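Local structure of NADH dehydrogenase, putative (5JWC) at residues I47-K51 / Y52-L56; S377-T380 / K381-Q385; S85-N88 / F89-K92. The protein probably works as a type II NADH dehydrogenase, passing electrons from NADH through its bound FAD to ubiquinone without the subunits of complex I. All blocks are in the same frame, centred on the assembly; numbering follows the deposited sequence.

Contact 1 of 3, residues I47-K51 / Y52-L56; sequences IDFKK and YDVTL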
loop_
_atom_site.group_PDB
_atom_site.type_symbol
_atom_site.label_atom_id
_atom_site.label_comp_id
_atom_site.label_asym_id
_atom_site.label_seq_id
_atom_site.Cartn_x
_atom_site.Cartn_y
_atom_site.Cartn_z
ATOM N N ILE A 47 17.209 -25.413 0.537
ATOM C CA ILE A 47 18.142 -25.993 1.493
ATOM C C ILE A 47 17.382 -26.924 2.452
ATOM O O ILE A 47 16.264 -26.618 2.870
ATOM C CB ILE A 47 18.899 -24.899 2.261
ATOM C CG1 ILE A 47 20.049 -25.500 3.080
ATOM C CG2 ILE A 47 17.936 -24.040 3.111
ATOM C CD1 ILE A 47 21.097 -26.229 2.218
ATOM N N ASP A 48 17.958 -28.087 2.738
ATOM C CA ASP A 48 17.303 -29.069 3.603
ATOM C C ASP A 48 17.359 -28.643 5.071
ATOM O O ASP A 48 18.424 -28.672 5.694
ATOM C CB ASP A 48 17.948 -30.443 3.431
ATOM C CG ASP A 48 17.081 -31.576 3.977
ATOM O OD1 ASP A 48 16.389 -31.371 4.995
ATOM O OD2 ASP A 48 17.095 -32.677 3.378
ATOM N N PHE A 49 16.213 -28.267 5.627
ATOM C CA PHE A 49 16.148 -27.830 7.020
ATOM C C PHE A 49 16.400 -28.982 8.002
ATOM O O PHE A 49 16.724 -28.749 9.157
ATOM C CB PHE A 49 14.790 -27.185 7.325
ATOM C CG PHE A 49 14.592 -25.842 6.674
ATOM C CD1 PHE A 49 15.674 -25.040 6.356
ATOM C CD2 PHE A 49 13.319 -25.386 6.376
ATOM C CE1 PHE A 49 15.484 -23.798 5.745
ATOM C CE2 PHE A 49 13.125 -24.145 5.772
ATOM C CZ PHE A 49 14.200 -23.359 5.457
ATOM N N LYS A 50 16.234 -30.218 7.548
ATOM C CA LYS A 50 16.555 -31.363 8.397
ATOM C C LYS A 50 18.071 -31.504 8.565
ATOM O O LYS A 50 18.554 -31.794 9.663
ATOM C CB LYS A 50 15.965 -32.651 7.818
ATOM C CG LYS A 50 16.093 -33.874 8.727
ATOM C CD LYS A 50 15.274 -35.044 8.174
ATOM C CE LYS A 50 15.208 -36.214 9.157
ATOM N NZ LYS A 50 14.174 -37.210 8.735
ATOM N N LYS A 51 18.818 -31.262 7.489
ATOM C CA LYS A 51 20.270 -31.466 7.501
ATOM C C LYS A 51 21.016 -30.312 8.143
ATOM O O LYS A 51 22.080 -30.507 8.728
ATOM C CB LYS A 51 20.791 -31.695 6.075
ATOM C CG LYS A 51 20.092 -32.861 5.383
ATOM C CD LYS A 51 20.758 -33.283 4.069
ATOM C CE LYS A 51 20.085 -34.537 3.506
ATOM N NZ LYS A 51 20.358 -34.754 2.045
ATOM N N TYR A 52 20.468 -29.105 8.043
ATOM C CA TYR A 52 21.172 -27.943 8.547
ATOM C C TYR A 52 20.287 -27.074 9.417
ATOM O O TYR A 52 19.066 -27.143 9.355
ATOM C CB TYR A 52 21.744 -27.108 7.387
ATOM C CG TYR A 52 22.761 -27.841 6.506
ATOM C CD1 TYR A 52 24.112 -27.831 6.823
ATOM C CD2 TYR A 52 22.363 -28.529 5.366
ATOM C CE1 TYR A 52 25.055 -28.491 6.019
ATOM C CE2 TYR A 52 23.296 -29.193 4.561
ATOM C CZ TYR A 52 24.632 -29.168 4.897
ATOM O OH TYR A 52 25.554 -29.812 4.102
ATOM N N ASP A 53 20.931 -26.261 10.241
ATOM C CA ASP A 53 20.255 -25.213 10.985
ATOM C C ASP A 53 20.444 -23.892 10.256
ATOM O O ASP A 53 21.524 -23.296 10.290
ATOM C CB ASP A 53 20.783 -25.113 12.410
ATOM C CG ASP A 53 20.088 -24.025 13.205
ATOM O OD1 ASP A 53 18.838 -24.065 13.304
ATOM O OD2 ASP A 53 20.793 -23.126 13.716
ATOM N N VAL A 54 19.385 -23.448 9.587
ATOM C CA VAL A 54 19.478 -22.334 8.648
ATOM C C VAL A 54 18.844 -21.071 9.195
ATOM O O VAL A 54 17.669 -21.077 9.590
ATOM C CB VAL A 54 18.796 -22.682 7.321
ATOM C CG1 VAL A 54 18.895 -21.505 6.329
ATOM C CG2 VAL A 54 19.378 -23.977 6.737
ATOM N N THR A 55 19.617 -19.986 9.195
ATOM C CA THR A 55 19.062 -18.687 9.528
ATOM C C THR A 55 19.287 -17.707 8.384
ATOM O O THR A 55 20.418 -17.532 7.920
ATOM C CB THR A 55 19.680 -18.114 10.839
ATOM O OG1 THR A 55 19.515 -19.065 11.899
ATOM C CG2 THR A 55 18.999 -16.827 11.234
ATOM N N LEU A 56 18.212 -17.077 7.918
ATOM C CA LEU A 56 18.349 -16.027 6.938
ATOM C C LEU A 56 18.312 -14.684 7.632
ATOM O O LEU A 56 17.442 -14.406 8.478
ATOM C CB LEU A 56 17.264 -16.126 5.858
ATOM C CG LEU A 56 17.475 -15.247 4.615
ATOM C CD1 LEU A 56 16.827 -15.953 3.386
ATOM C CD2 LEU A 56 16.894 -13.849 4.788
#
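Asp48 and Tyr52 close the turn through the main chain: Tyr52 N donates at 3.1 Å to Asp48 O, four residues back along the chain. Between them, residues 49-51 keep helical backbone angles, and Lys51 N adds a weak bond to the same carbonyl. From Asp53 onward the chain is extended. The carboxylate of Asp48 holds the bend, its OD1 accepting the amide of Lys50 N at 2.8 Å and, weakly, that of Lys51 N. The first bond makes an Asx turn, with the donor on the anti side of the carboxylate.

This bend belongs to a Rossmann-type unit, in which helix 38-46 crosses between parallel strands 30-34 and 53-57; the 47-51 segment carries the chain from the helix into the second strand.

Val54 points back from that strand and is met by two side chains. Ile47 lays CG2 3.9 Å from Val54 CG2, while Phe49 brings CE1 to 3.8 Å from Val54 CB, the two crossing at about a right angle. The other arm of Ile47, CG1 anti to the backbone N (chi1 -170°), sends CD1 to 4.1 Å from Tyr52 CD2. The aromatic ring of Tyr52 has Lys51 O over one face, and its OH is hydrogen-bonded to Phe438 O. Lys51 NZ reaches Asn439 O, so both polar ends tie the turn to helix 424-440.

Contact 2 of 3, residues S377-T380 / K381-Q385; sequences SELT and KTFPQ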
loop_
_atom_site.group_PDB
_atom_site.type_symbol
_atom_site.label_atom_id
_atom_site.label_comp_id
_atom_site.label_asym_id
_atom_site.label_seq_id
_atom_site.Cartn_x
_atom_site.Cartn_y
_atom_site.Cartn_z
ATOM N N SER A 377 32.944 -32.410 -21.982
ATOM C CA SER A 377 31.976 -32.812 -20.960
ATOM C C SER A 377 32.633 -33.063 -19.607
ATOM O O SER A 377 32.155 -32.585 -18.585
ATOM C CB SER A 377 31.209 -34.066 -21.381
ATOM O OG SER A 377 31.946 -35.235 -21.059
ATOM N N GLU A 378 33.712 -33.838 -19.597
ATOM C CA GLU A 378 34.382 -34.191 -18.352
ATOM C C GLU A 378 35.110 -33.010 -17.716
ATOM O O GLU A 378 35.046 -32.815 -16.498
ATOM C CB GLU A 378 35.360 -35.348 -18.577
ATOM C CG GLU A 378 36.289 -35.606 -17.399
ATOM C CD GLU A 378 37.289 -36.736 -17.638
ATOM O OE1 GLU A 378 37.933 -36.768 -18.713
ATOM O OE2 GLU A 378 37.432 -37.588 -16.735
ATOM N N LEU A 379 35.801 -32.217 -18.525
ATOM C CA LEU A 379 36.651 -31.181 -17.961
ATOM C C LEU A 379 35.830 -29.968 -17.537
ATOM O O LEU A 379 36.256 -29.174 -16.698
ATOM C CB LEU A 379 37.713 -30.768 -18.982
ATOM C CG LEU A 379 38.880 -31.739 -19.200
ATOM C CD1 LEU A 379 39.734 -31.290 -20.380
ATOM C CD2 LEU A 379 39.716 -31.853 -17.931
ATOM N N THR A 380 34.632 -29.844 -18.092
ATOM C CA THR A 380 33.761 -28.729 -17.738
ATOM C C THR A 380 33.265 -28.854 -16.287
ATOM O O THR A 380 32.952 -27.858 -15.645
ATOM C CB THR A 380 32.582 -28.634 -18.734
ATOM O OG1 THR A 380 31.997 -27.331 -18.702
ATOM C CG2 THR A 380 31.525 -29.654 -18.430
ATOM N N LYS A 381 33.261 -30.073 -15.749
ATOM C CA LYS A 381 32.918 -30.270 -14.338
ATOM C C LYS A 381 33.945 -29.598 -13.430
ATOM O O LYS A 381 33.632 -29.219 -12.304
ATOM C CB LYS A 381 32.770 -31.768 -14.011
ATOM C CG LYS A 381 31.510 -32.381 -14.651
ATOM C CD LYS A 381 31.451 -33.904 -14.521
ATOM C CE LYS A 381 32.540 -34.597 -15.323
ATOM N NZ LYS A 381 32.353 -36.076 -15.416
ATOM N N THR A 382 35.159 -29.412 -13.939
ATOM C CA THR A 382 36.204 -28.704 -13.215
ATOM C C THR A 382 36.394 -27.269 -13.698
ATOM O O THR A 382 36.613 -26.357 -12.898
ATOM C CB THR A 382 37.567 -29.436 -13.339
ATOM O OG1 THR A 382 37.469 -30.750 -12.776
ATOM C CG2 THR A 382 38.640 -28.667 -12.629
ATOM N N PHE A 383 36.335 -27.065 -15.010
ATOM C CA PHE A 383 36.637 -25.752 -15.576
ATOM C C PHE A 383 35.424 -25.213 -16.347
ATOM O O PHE A 383 35.186 -25.627 -17.477
ATOM C CB PHE A 383 37.846 -25.826 -16.522
ATOM C CG PHE A 383 39.097 -26.404 -15.907
ATOM C CD1 PHE A 383 39.982 -25.598 -15.205
ATOM C CD2 PHE A 383 39.413 -27.745 -16.084
ATOM C CE1 PHE A 383 41.152 -26.130 -14.669
ATOM C CE2 PHE A 383 40.578 -28.286 -15.542
ATOM C CZ PHE A 383 41.442 -27.477 -14.833
ATOM N N PRO A 384 34.650 -24.293 -15.742
ATOM C CA PRO A 384 33.442 -23.847 -16.461
ATOM C C PRO A 384 33.772 -23.089 -17.755
ATOM O O PRO A 384 32.944 -23.030 -18.664
ATOM C CB PRO A 384 32.745 -22.925 -15.447
ATOM C CG PRO A 384 33.845 -22.425 -14.573
ATOM C CD PRO A 384 34.820 -23.596 -14.454
ATOM N N GLN A 385 34.972 -22.522 -17.839
ATOM C CA GLN A 385 35.350 -21.749 -19.013
ATOM C C GLN A 385 35.512 -22.622 -20.283
ATOM O O GLN A 385 35.590 -22.097 -21.383
ATOM C CB GLN A 385 36.621 -20.925 -18.735
ATOM C CG GLN A 385 37.873 -21.710 -18.404
ATOM C CD GLN A 385 38.010 -22.008 -16.921
ATOM O OE1 GLN A 385 37.085 -22.518 -16.290
ATOM N NE2 GLN A 385 39.179 -21.708 -16.364
#
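Ser377 opens the contact through its carbonyl, whose O lies 3.9 Å from CE of Lys381, the methylene next to the ammonium group of a long chain that folds back over this last turn. Glu378 presents its carbonyl to the same lysine. Lys381 N reaches Glu378 O only weakly, at 3.4 Å, and the bend at chi3 (-67°) lays Lys381 CE beside that oxygen, 3.3 Å away. The carboxylate and ammonium nevertheless do not pair: Glu378 OE2 and Lys381 NZ stay 5.5 Å apart, close enough at most for a mild electrostatic attraction.

Leu379 carries the main polar link, because its carbonyl oxygen accepts two amides. Phe383 N approaches in the carbonyl plane, 2.7 Å from Leu379 O and with an N-H...O angle of 159°, whereas Thr382 N comes in at 3.0 Å from well above that plane. One carbonyl shared by the amides three and four residues on is a common way for a chain to leave a helix at its C-terminal side. The aromatic ring of Phe383 also turns its edge to Leu379 O, and its CE2 comes loosely against Leu379 CD2. One face of this ring has CG2 of Thr382 above it, offset toward the rim. Thr380 completes the segment with a CA-H...O contact, its CA lying 3.4 Å from Phe383 O, where the extended backbone of Phe383 has already left the helical path.

Within the helical insertion, Leu379 packs on Ile358 and Ile361 of helix 355-361, and Phe383 on Leu351. The backbone of Lys381 is hydrogen-bonded to Ser452, and Gln385 NE2 is held by Lys349 O and by Asp414 OD1 of helix 403-416.

Contact 3 of 3, residues S85-N88 / F89-K92; sequences SIRN and FLRK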
loop_
_atom_site.group_PDB
_atom_site.type_symbol
_atom_site.label_atom_id
_atom_site.label_comp_id
_atom_site.label_asym_id
_atom_site.label_seq_id
_atom_site.Cartn_x
_atom_site.Cartn_y
_atom_site.Cartn_z
ATOM N N SER A 85 6.542 -13.031 1.680
ATOM C CA SER A 85 7.027 -12.906 3.054
ATOM C C SER A 85 7.934 -14.081 3.410
ATOM O O SER A 85 7.546 -15.233 3.264
ATOM C CB SER A 85 5.854 -12.848 4.036
ATOM O OG SER A 85 5.203 -11.589 3.974
ATOM N N ILE A 86 9.131 -13.788 3.892
ATOM C CA ILE A 86 10.087 -14.842 4.206
ATOM C C ILE A 86 9.525 -15.872 5.192
ATOM O O ILE A 86 9.670 -17.077 4.987
ATOM C CB ILE A 86 11.371 -14.265 4.786
ATOM C CG1 ILE A 86 12.017 -13.300 3.783
ATOM C CG2 ILE A 86 12.349 -15.401 5.119
ATOM C CD1 ILE A 86 12.326 -13.933 2.444
ATOM N N ARG A 87 8.855 -15.404 6.244
ATOM C CA ARG A 87 8.388 -16.340 7.282
ATOM C C ARG A 87 7.397 -17.377 6.773
ATOM O O ARG A 87 7.244 -18.429 7.388
ATOM C CB ARG A 87 7.792 -15.581 8.474
ATOM C CG ARG A 87 8.849 -14.809 9.202
ATOM C CD ARG A 87 8.398 -14.294 10.551
ATOM N NE ARG A 87 9.486 -13.555 11.182
ATOM C CZ ARG A 87 10.518 -14.122 11.813
ATOM N NH1 ARG A 87 10.618 -15.453 11.908
ATOM N NH2 ARG A 87 11.458 -13.359 12.351
ATOM N N ASN A 88 6.749 -17.113 5.642
ATOM C CA ASN A 88 5.839 -18.107 5.052
ATOM C C ASN A 88 6.535 -19.349 4.534
ATOM O O ASN A 88 5.877 -20.338 4.215
ATOM C CB ASN A 88 5.054 -17.504 3.880
ATOM C CG ASN A 88 3.930 -16.615 4.324
ATOM O OD1 ASN A 88 3.529 -16.639 5.488
ATOM N ND2 ASN A 88 3.409 -15.812 3.398
ATOM N N PHE A 89 7.858 -19.300 4.412
ATOM C CA PHE A 89 8.592 -20.401 3.792
ATOM C C PHE A 89 9.603 -21.010 4.753
ATOM O O PHE A 89 10.557 -21.651 4.322
ATOM C CB PHE A 89 9.303 -19.911 2.507
ATOM C CG PHE A 89 8.363 -19.294 1.508
ATOM C CD1 PHE A 89 7.849 -20.045 0.457
ATOM C CD2 PHE A 89 7.962 -17.981 1.646
ATOM C CE1 PHE A 89 6.959 -19.474 -0.454
ATOM C CE2 PHE A 89 7.067 -17.398 0.738
ATOM C CZ PHE A 89 6.565 -18.151 -0.313
ATOM N N LEU A 90 9.413 -20.789 6.052
ATOM C CA LEU A 90 10.364 -21.284 7.049
ATOM C C LEU A 90 10.011 -22.657 7.588
ATOM O O LEU A 90 10.831 -23.286 8.248
ATOM C CB LEU A 90 10.495 -20.306 8.221
ATOM C CG LEU A 90 11.217 -18.980 7.987
ATOM C CD1 LEU A 90 11.257 -18.148 9.256
ATOM C CD2 LEU A 90 12.650 -19.208 7.453
ATOM N N ARG A 91 8.800 -23.125 7.315
ATOM C CA ARG A 91 8.331 -24.395 7.873
ATOM C C ARG A 91 8.065 -25.390 6.750
ATOM O O ARG A 91 7.038 -25.329 6.097
ATOM C CB ARG A 91 7.066 -24.187 8.729
ATOM C CG ARG A 91 7.289 -23.270 9.930
ATOM C CD ARG A 91 5.984 -22.758 10.558
ATOM N NE ARG A 91 5.126 -22.067 9.599
ATOM C CZ ARG A 91 5.307 -20.802 9.223
ATOM N NH1 ARG A 91 6.332 -20.102 9.708
ATOM N NH2 ARG A 91 4.475 -20.240 8.353
ATOM N N LYS A 92 9.013 -26.282 6.493
ATOM C CA LYS A 92 8.834 -27.221 5.399
ATOM C C LYS A 92 8.035 -28.438 5.853
ATOM O O LYS A 92 7.844 -28.669 7.049
ATOM C CB LYS A 92 10.186 -27.624 4.806
ATOM C CG LYS A 92 10.741 -26.543 3.879
ATOM C CD LYS A 92 12.150 -26.844 3.379
ATOM C CE LYS A 92 12.589 -25.755 2.396
ATOM N NZ LYS A 92 14.046 -25.535 2.375
#
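Phe89 lies folded back on the turn that precedes it, and its side chain can be followed outward. CB sits 3.8 Å from Ile86 O, and CG, set beside the backbone N, stays 3.5 Å from Asn88 C. Farther out, CD2 comes to 3.2 Å from Ser85 O and CE2 to 3.4 Å from the same oxygen, while CE2 also touches Asn88 CB. Ser85 O and Ile86 O both lie in the plane of the ring, at its edge, where the weakly positive C-H rim suits a carbonyl oxygen. The ring as a whole then meets Phe41 of helix 38-46 edge-to-face.

The backbone that sets up this placement is a tight one. Phe89 N donates to Ile86 O at 2.9 Å with a nearly straight N-H...O angle of 164°, though from above the carbonyl plane, and Asn88 N likewise reaches back to Ser85 O. Arg87 O draws two weak bonds, from Leu90 N and from Arg91 NH1, the latter 3.0 Å away but poorly aligned at 126°. A bend at chi3 (-56°) curls the Arg91 chain back to this carbonyl. Leu90 CD1 lies 3.8 Å from Arg87 NH1, its side chain crossing at a slant that of Arg87, which is extended from CG to NE.

Both guanidinium groups go on to the second subunit, Arg87 NE forming a salt bridge with its Glu173 and Arg91 NH2 a hydrogen bond with its Asn218. The backbone bonds from Asn88 N to Ser85 O and from Phe89 N to Ile86 O are those of a 3-10 turn; one side of it packs on helix 38-46 of the probable Rossmann-type FAD-binding unit, and another forms part of the dimer interface.

Overall arrangement
Contacts 1 and 3 both pack against helix 38-46, and they touch one another: Lys92 from the loop of contact 3 hydrogen-bonds to Ile47 O and makes a cation-pi interaction with the Phe49 ring. Contact 2 stands apart in the helical insertion, its centre 29 Å from that of contact 1 and 36 Å from that of contact 3. Each mixes buried apolar side chains (Ile47, Phe49 and Val54; Leu379 and Phe383; Ile86 and Leu90) with exposed charged ones. What differs is the polar rim: an aspartate holds contact 1 and its tyrosine and lysine reach helix 424-440, a twice-used carbonyl closes contact 2, and two arginines join contact 3 alone to the other subunit.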